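Local coordinates for single-stranded DNA-binding protein (Enterobacter phage Enc34, PDB 5ODK) that probably binds single-stranded DNA through an OB fold and is linked to DNA replication in the phage, at residues Pro8-Lys13 with Lys64-Glu69; Leu53-Asp58 with Leu90-Gly95. All coordinates share one frame; numbering follows the deposited sequence.

Contact 1: residues Pro8-Lys13 with Lys64-Glu69; sequences PAKKVK and KKIIDE
A single methyl carries almost the whole of this contact: Ile66 CD1, reaching out from helix 61-76, meets Val12 and, more loosely, Lys10 of strand 8-12. Val12 and Ile66 approach tip to tip, with Ile66 CD1 3.9 Å from Val12 CG1. The same carbon lies 4.1 Å from Val12 CG2, so it touches both valine branches. Ile66 extends fully beyond CG1 (chi2 170°), carrying CD1 across to the strand. Lys10 adds its aliphatic root, CG lying 4.5 Å from Ile66 CD1, while the rest of the chain heads off from the helix. The N-terminal hairpin of strands 8-12 and 15-18 thus rests against the helix that follows strand 49-56 in this OB-fold protein. The hairpin carries a classic beta bulge, in which Ala9 and Lys10 together stand across from Leu17, which also touches Ile66. Val12 packs further on Ala62 and Ile63, one turn earlier in the helix. Next to Val12, Lys13 binds magnesium in another structure of this protein; no metal is bound to this chain. Lys64 NZ is salt-bridged to Asp68 OD2 at 2.8 Å, on the syn lone pair of that oxygen, and Lys64 makes a cation-pi contact with Trp109.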
ATOM      1  N   PRO A   8      -1.081 -17.401   4.717  1.00 21.66           N
ATOM      2  CA  PRO A   8       0.316 -17.027   4.434  1.00 21.58           C
ATOM      3  C   PRO A   8       1.047 -17.998   3.527  1.00 19.78           C
ATOM      4  O   PRO A   8       0.895 -19.219   3.682  1.00 23.61           O
ATOM      5  CB  PRO A   8       0.971 -16.959   5.823  1.00 23.29           C
ATOM      6  CG  PRO A   8      -0.168 -16.768   6.770  1.00 26.08           C
ATOM      7  CD  PRO A   8      -1.338 -17.489   6.168  1.00 22.89           C
ATOM      8  N   ALA A   9       1.857 -17.446   2.617  1.00 19.85           N
ATOM      9  CA  ALA A   9       2.790 -18.226   1.823  1.00 19.85           C
ATOM     10  C   ALA A   9       4.243 -18.055   2.341  1.00 21.13           C
ATOM     11  O   ALA A   9       4.974 -19.032   2.465  1.00 25.50           O
ATOM     12  CB  ALA A   9       2.681 -17.856   0.362  1.00 21.33           C
ATOM     13  N   LYS A  10       4.643 -16.824   2.651  1.00 19.60           N
ATOM     14  CA  LYS A  10       6.015 -16.532   3.082  1.00 21.98           C
ATOM     15  C   LYS A  10       5.988 -15.313   3.988  1.00 21.06           C
ATOM     16  O   LYS A  10       5.462 -14.288   3.605  1.00 19.87           O
ATOM     17  CB  LYS A  10       6.914 -16.255   1.856  1.00 24.68           C
ATOM     18  CG  LYS A  10       8.398 -15.940   2.135  1.00 28.77           C
ATOM     19  CD  LYS A  10       9.176 -17.143   2.667  1.00 33.47           C
ATOM     20  CE  LYS A  10      10.620 -16.782   3.037  1.00 35.84           C
ATOM     21  NZ  LYS A  10      11.394 -17.919   3.621  1.00 36.45           N
ATOM     22  N   LYS A  11       6.571 -15.416   5.175  1.00 20.23           N
ATOM     23  CA  LYS A  11       6.720 -14.313   6.127  1.00 21.30           C
ATOM     24  C   LYS A  11       8.203 -13.870   6.119  1.00 20.87           C
ATOM     25  O   LYS A  11       9.115 -14.702   6.179  1.00 24.02           O
ATOM     26  CB  LYS A  11       6.239 -14.795   7.510  1.00 26.09           C
ATOM     27  CG  LYS A  11       6.170 -13.743   8.613  1.00 26.80           C
ATOM     28  CD  LYS A  11       5.498 -14.306   9.869  1.00 31.75           C
ATOM     29  CE  LYS A  11       5.411 -13.292  11.009  1.00 30.40           C
ATOM     30  NZ  LYS A  11       4.624 -12.096  10.589  1.00 26.97           N
ATOM     31  N   VAL A  12       8.440 -12.570   5.982  1.00 18.69           N
ATOM     32  CA  VAL A  12       9.792 -11.970   6.056  1.00 20.36           C
ATOM     33  C   VAL A  12       9.774 -10.805   7.036  1.00 17.74           C
ATOM     34  O   VAL A  12       8.687 -10.427   7.495  1.00 17.49           O
ATOM     35  CB  VAL A  12      10.295 -11.498   4.682  1.00 20.72           C
ATOM     36  CG1 VAL A  12      10.368 -12.665   3.723  1.00 23.16           C
ATOM     37  CG2 VAL A  12       9.398 -10.394   4.112  1.00 19.30           C
ATOM     38  N   LYS A  13      10.918 -10.183   7.317  1.00 19.20           N
ATOM     39  CA  LYS A  13      10.938  -8.991   8.173  1.00 17.76           C
ATOM     40  C   LYS A  13       9.945  -7.980   7.590  1.00 16.33           C
ATOM     41  O   LYS A  13       9.993  -7.632   6.418  1.00 15.79           O
ATOM     42  CB  LYS A  13      12.332  -8.366   8.271  1.00 19.53           C
ATOM     43  CG  LYS A  13      12.372  -7.115   9.132  1.00 20.63           C
ATOM     44  CD  LYS A  13      13.770  -6.590   9.337  1.00 25.38           C
ATOM     45  CE  LYS A  13      13.743  -5.418  10.302  1.00 29.84           C
ATOM     46  NZ  LYS A  13      15.090  -5.152  10.854  1.00 37.03           N
ATOM     47  N   LYS A  64      10.278  -5.672  -0.192  1.00 14.06           N
ATOM     48  CA  LYS A  64      10.353  -4.975  -1.468  1.00 14.34           C
ATOM     49  C   LYS A  64      10.700  -5.943  -2.598  1.00 14.95           C
ATOM     50  O   LYS A  64      10.135  -5.845  -3.673  1.00 15.14           O
ATOM     51  CB  LYS A  64      11.302  -3.786  -1.405  1.00 16.23           C
ATOM     52  CG  LYS A  64      11.106  -2.814  -2.585  1.00 18.12           C
ATOM     53  CD  LYS A  64      12.163  -3.058  -3.609  1.00 19.45           C
ATOM     54  CE  LYS A  64      11.865  -2.063  -4.742  1.00 20.86           C
ATOM     55  NZ  LYS A  64      12.782  -2.285  -5.871  1.00 22.90           N
ATOM     56  N   LYS A  65      11.639  -6.865  -2.343  1.00 16.03           N
ATOM     57  CA  LYS A  65      12.003  -7.883  -3.342  1.00 18.07           C
ATOM     58  C   LYS A  65      10.780  -8.730  -3.744  1.00 15.61           C
ATOM     59  O   LYS A  65      10.543  -8.998  -4.925  1.00 17.93           O
ATOM     60  CB  LYS A  65      13.163  -8.740  -2.816  1.00 20.49           C
ATOM     61  CG  LYS A  65      13.603  -9.806  -3.780  1.00 24.16           C
ATOM     62  CD  LYS A  65      15.019 -10.267  -3.495  1.00 28.43           C
ATOM     63  CE  LYS A  65      15.421 -11.231  -4.587  1.00 29.51           C
ATOM     64  NZ  LYS A  65      16.870 -11.461  -4.493  1.00 30.42           N
ATOM     65  N   ILE A  66       9.993  -9.119  -2.750  1.00 14.78           N
ATOM     66  CA  ILE A  66       8.788  -9.863  -3.010  1.00 15.02           C
ATOM     67  C   ILE A  66       7.815  -9.021  -3.844  1.00 14.02           C
ATOM     68  O   ILE A  66       7.180  -9.505  -4.773  1.00 15.25           O
ATOM     69  CB  ILE A  66       8.137 -10.292  -1.665  1.00 15.95           C
ATOM     70  CG1 ILE A  66       8.957 -11.438  -1.039  1.00 16.97           C
ATOM     71  CG2 ILE A  66       6.697 -10.732  -1.886  1.00 17.57           C
ATOM     72  CD1 ILE A  66       8.587 -11.813   0.377  1.00 19.10           C
ATOM     73  N   ILE A  67       7.664  -7.750  -3.472  1.00 13.52           N
ATOM     74  CA  ILE A  67       6.784  -6.852  -4.249  1.00 13.17           C
ATOM     75  C   ILE A  67       7.224  -6.797  -5.706  1.00 13.47           C
ATOM     76  O   ILE A  67       6.371  -6.917  -6.603  1.00 13.91           O
ATOM     77  CB  ILE A  67       6.757  -5.440  -3.607  1.00 14.69           C
ATOM     78  CG1 ILE A  67       5.923  -5.467  -2.335  1.00 14.78           C
ATOM     79  CG2 ILE A  67       6.206  -4.402  -4.587  1.00 14.56           C
ATOM     80  CD1 ILE A  67       6.137  -4.262  -1.442  1.00 16.88           C
ATOM     81  N   ASP A  68       8.536  -6.681  -5.958  1.00 14.10           N
ATOM     82  CA  ASP A  68       8.992  -6.650  -7.343  1.00 14.47           C
ATOM     83  C   ASP A  68       8.614  -7.943  -8.081  1.00 12.92           C
ATOM     84  O   ASP A  68       8.190  -7.918  -9.238  1.00 15.42           O
ATOM     85  CB  ASP A  68      10.488  -6.392  -7.406  1.00 15.87           C
ATOM     86  CG  ASP A  68      10.888  -4.972  -7.074  1.00 17.58           C
ATOM     87  OD1 ASP A  68      10.042  -4.049  -7.096  1.00 21.68           O
ATOM     88  OD2 ASP A  68      12.103  -4.769  -6.844  1.00 20.54           O
ATOM     89  N   GLU A  69       8.790  -9.070  -7.407  1.00 13.31           N
ATOM     90  CA  GLU A  69       8.439 -10.372  -7.981  1.00 14.69           C
ATOM     91  C   GLU A  69       6.947 -10.469  -8.293  1.00 14.95           C
ATOM     92  O   GLU A  69       6.525 -10.941  -9.321  1.00 15.41           O
ATOM     93  CB  GLU A  69       8.867 -11.493  -7.054  1.00 15.77           C
ATOM     94  CG  GLU A  69      10.384 -11.612  -6.985  1.00 18.98           C
ATOM     95  CD  GLU A  69      10.955 -12.365  -5.814  1.00 20.16           C
ATOM     96  OE1 GLU A  69      10.216 -12.881  -4.975  1.00 22.41           O
ATOM     97  OE2 GLU A  69      12.202 -12.454  -5.752  1.00 21.54           O
TER

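Contact 2: residues Leu53-Asp58 with Leu90-Gly95; sequences LLMPKD and LFIKDG
No backbone hydrogen bond joins the end of strand 49-56 to strand 92-94; both pair antiparallel with strand 108-115, and it is side chains that bridge Leu53-Asp58 and Leu90-Gly95. The bridge has two unlike parts. In the polar one, Lys57 and Asp94 cross at about a right angle, and Lys57 NZ gives a hydrogen bond, as part of a salt bridge, to Asp94 OD1 at 2.8 Å. The same ammonium is salt-bridged to Asp96 OD2, its stronger partner. It comes to Asp94 from above the carboxylate, 42° out of its plane, and is plainly bound to one oxygen of that group, since Asp94 OD2 stands 3.7 Å from Lys57 NZ. The lysine chain runs extended beyond CG, delivering its nitrogen across the full gap, while Asp94 CG is anti to its backbone N (chi1 -176°), which brings the carboxylate within reach. Lys57 CE also lies 3.4 Å from Asp94 OD1, the methylene following the charged end in.

In the apolar part, Met55 and Ile92, both buried, touch lightly by their end methyls, Met55 CE lying 4.4 Å from Ile92 CD1. Met55 also packs on Trp109 and His60, and Ile92 on Ile71 of helix 61-76, so this touch belongs to a larger, mainly apolar cluster between helix and sheet.

The charged pair has company as well. Lys57 makes a cation-pi contact with Trp109, and Asp94 OD1 accepts a hydrogen bond from Asp96 N. Two carboxylates and an indole around one ammonium would probably favour its protonated form, while the two donors on Asp94 OD1 help fix the carboxylate and would tend to stabilise its negative charge.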
ATOM      1  N   LEU A  53       2.040   4.870   1.273  1.00 11.33           N
ATOM      2  CA  LEU A  53       2.817   4.173   2.304  1.00 11.92           C
ATOM      3  C   LEU A  53       4.277   4.463   2.062  1.00 12.32           C
ATOM      4  O   LEU A  53       4.778   4.271   0.943  1.00 14.72           O
ATOM      5  CB  LEU A  53       2.541   2.686   2.268  1.00 12.77           C
ATOM      6  CG  LEU A  53       1.071   2.283   2.356  1.00 12.92           C
ATOM      7  CD1 LEU A  53       0.921   0.800   2.113  1.00 14.82           C
ATOM      8  CD2 LEU A  53       0.416   2.649   3.687  1.00 13.70           C
ATOM      9  N   LEU A  54       4.968   4.962   3.085  1.00 12.84           N
ATOM     10  CA  LEU A  54       6.371   5.256   3.025  1.00 12.39           C
ATOM     11  C   LEU A  54       7.090   4.140   3.742  1.00 12.76           C
ATOM     12  O   LEU A  54       6.976   3.974   4.969  1.00 13.25           O
ATOM     13  CB  LEU A  54       6.622   6.596   3.682  1.00 13.98           C
ATOM     14  CG  LEU A  54       5.861   7.757   3.079  1.00 15.19           C
ATOM     15  CD1 LEU A  54       6.120   9.007   3.881  1.00 17.17           C
ATOM     16  CD2 LEU A  54       6.190   7.978   1.604  1.00 16.72           C
ATOM     17  N   MET A  55       7.811   3.318   2.973  1.00 13.61           N
ATOM     18  CA  MET A  55       8.362   2.088   3.496  1.00 14.10           C
ATOM     19  C   MET A  55       9.885   2.238   3.630  1.00 14.05           C
ATOM     20  O   MET A  55      10.590   2.316   2.623  1.00 14.13           O
ATOM     21  CB  MET A  55       7.968   0.948   2.556  1.00 16.24           C
ATOM     22  CG  MET A  55       8.423  -0.391   3.015  1.00 17.14           C
ATOM     23  SD  MET A  55       7.609  -1.711   2.097  1.00 17.96           S
ATOM     24  CE  MET A  55       8.518  -1.678   0.573  1.00 17.30           C
ATOM     25  N   PRO A  56      10.428   2.292   4.873  1.00 12.91           N
ATOM     26  CA  PRO A  56      11.888   2.476   5.033  1.00 14.25           C
ATOM     27  C   PRO A  56      12.698   1.395   4.335  1.00 15.00           C
ATOM     28  O   PRO A  56      12.521   0.198   4.566  1.00 16.08           O
ATOM     29  CB  PRO A  56      12.074   2.455   6.535  1.00 15.07           C
ATOM     30  CG  PRO A  56      10.782   3.004   7.072  1.00 15.65           C
ATOM     31  CD  PRO A  56       9.722   2.430   6.161  1.00 14.63           C
ATOM     32  N   LYS A  57      13.586   1.835   3.458  1.00 14.94           N
ATOM     33  CA  LYS A  57      14.370   0.884   2.658  1.00 14.76           C
ATOM     34  C   LYS A  57      15.211  -0.052   3.510  1.00 16.21           C
ATOM     35  O   LYS A  57      15.317  -1.239   3.198  1.00 19.57           O
ATOM     36  CB  LYS A  57      15.291   1.630   1.702  1.00 15.90           C
ATOM     37  CG  LYS A  57      14.586   2.421   0.614  1.00 15.06           C
ATOM     38  CD  LYS A  57      15.582   3.098  -0.298  1.00 17.06           C
ATOM     39  CE  LYS A  57      14.951   3.781  -1.501  1.00 16.47           C
ATOM     40  NZ  LYS A  57      15.994   4.488  -2.283  1.00 18.27           N
ATOM     41  N   ASP A  58      15.808   0.477   4.578  1.00 16.74           N
ATOM     42  CA  ASP A  58      16.781  -0.275   5.359  1.00 19.24           C
ATOM     43  C   ASP A  58      16.170  -1.407   6.138  1.00 18.03           C
ATOM     44  O   ASP A  58      16.873  -2.321   6.472  1.00 22.50           O
ATOM     45  CB  ASP A  58      17.650   0.639   6.239  1.00 22.95           C
ATOM     46  CG  ASP A  58      16.893   1.379   7.336  1.00 25.36           C
ATOM     47  OD1 ASP A  58      15.647   1.438   7.361  1.00 24.78           O
ATOM     48  OD2 ASP A  58      17.609   1.944   8.199  1.00 35.33           O
ATOM     49  N   LEU A  90       4.405   2.127 -12.240  1.00 13.87           N
ATOM     50  CA  LEU A  90       4.186   1.171 -11.151  1.00 13.10           C
ATOM     51  C   LEU A  90       3.706   1.887  -9.885  1.00 12.55           C
ATOM     52  O   LEU A  90       4.012   3.050  -9.656  1.00 14.79           O
ATOM     53  CB  LEU A  90       5.496   0.414 -10.825  1.00 12.99           C
ATOM     54  CG  LEU A  90       6.155  -0.338 -11.955  1.00 14.59           C
ATOM     55  CD1 LEU A  90       7.478  -0.939 -11.475  1.00 16.65           C
ATOM     56  CD2 LEU A  90       5.226  -1.371 -12.552  1.00 15.16           C
ATOM     57  N   PHE A  91       3.049   1.114  -9.028  1.00 12.01           N
ATOM     58  CA  PHE A  91       2.542   1.664  -7.759  1.00 12.38           C
ATOM     59  C   PHE A  91       3.634   1.923  -6.725  1.00 12.37           C
ATOM     60  O   PHE A  91       3.334   2.480  -5.669  1.00 13.51           O
ATOM     61  CB  PHE A  91       1.468   0.744  -7.147  1.00 12.91           C
ATOM     62  CG  PHE A  91       1.952  -0.622  -6.712  1.00 12.59           C
ATOM     63  CD1 PHE A  91       2.561  -0.795  -5.497  1.00 13.60           C
ATOM     64  CD2 PHE A  91       1.752  -1.742  -7.516  1.00 13.37           C
ATOM     65  CE1 PHE A  91       2.979  -2.042  -5.075  1.00 13.69           C
ATOM     66  CE2 PHE A  91       2.156  -2.993  -7.101  1.00 13.94           C
ATOM     67  CZ  PHE A  91       2.748  -3.146  -5.857  1.00 14.28           C
ATOM     68  N   ILE A  92       4.862   1.448  -6.981  1.00 12.54           N
ATOM     69  CA  ILE A  92       5.972   1.613  -6.035  1.00 12.72           C
ATOM     70  C   ILE A  92       7.045   2.437  -6.733  1.00 12.85           C
ATOM     71  O   ILE A  92       7.403   2.148  -7.867  1.00 14.96           O
ATOM     72  CB  ILE A  92       6.496   0.283  -5.502  1.00 13.38           C
ATOM     73  CG1 ILE A  92       7.608   0.495  -4.459  1.00 15.15           C
ATOM     74  CG2 ILE A  92       6.940  -0.668  -6.616  1.00 16.08           C
ATOM     75  CD1 ILE A  92       7.946  -0.744  -3.639  1.00 17.06           C
ATOM     76  N   LYS A  93       7.539   3.456  -6.047  1.00 12.62           N
ATOM     77  CA  LYS A  93       8.516   4.385  -6.566  1.00 14.76           C
ATOM     78  C   LYS A  93       9.632   4.617  -5.552  1.00 13.29           C
ATOM     79  O   LYS A  93       9.509   4.273  -4.367  1.00 14.18           O
ATOM     80  CB  LYS A  93       7.832   5.724  -6.960  1.00 16.49           C
ATOM     81  CG  LYS A  93       6.923   5.563  -8.176  1.00 19.69           C
ATOM     82  CD  LYS A  93       6.201   6.802  -8.705  1.00 20.87           C
ATOM     83  CE  LYS A  93       5.572   6.482 -10.062  1.00 24.62           C
ATOM     84  NZ  LYS A  93       4.844   7.653 -10.577  1.00 33.09           N
ATOM     85  N   ASP A  94      10.754   5.146  -6.027  1.00 15.94           N
ATOM     86  CA  ASP A  94      11.939   5.357  -5.207  1.00 15.33           C
ATOM     87  C   ASP A  94      11.906   6.766  -4.595  1.00 14.34           C
ATOM     88  O   ASP A  94      12.025   7.767  -5.307  1.00 15.35           O
ATOM     89  CB  ASP A  94      13.171   5.159  -6.092  1.00 17.25           C
ATOM     90  CG  ASP A  94      14.473   5.253  -5.332  1.00 17.94           C
ATOM     91  OD1 ASP A  94      14.525   5.802  -4.220  1.00 17.60           O
ATOM     92  OD2 ASP A  94      15.475   4.829  -5.912  1.00 26.38           O
ATOM     93  N   GLY A  95      11.723   6.833  -3.278  1.00 13.67           N
ATOM     94  CA  GLY A  95      11.678   8.102  -2.602  1.00 13.86           C
ATOM     95  C   GLY A  95      12.910   8.978  -2.713  1.00 13.98           C
ATOM     96  O   GLY A  95      12.841  10.182  -2.585  1.00 16.45           O
TER

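Overall arrangement
From the N terminus, residues 8-13 come first but wait for helix 61-76 to close contact 1, a loop that takes in strands 15-18, 23-26, 28-34 and 49-56. Before that closure the chain passes through Leu53-Asp58, whose partner, Leu90-Gly95, arrives only after the helix, so the loops of the two contacts cross. The helix lies between the halves of contact 2 in the chain: it follows strand 49-56 and precedes strand 92-94. Its residues join the two contacts directly, Ile67 CG2 lying 3.9 Å from Phe91 CZ and Lys64 CG 3.9 Å from Ile92 CD1. Contact 1 thus ties the terminal hairpin to the helix, and contact 2 links two strands bordering 108-115.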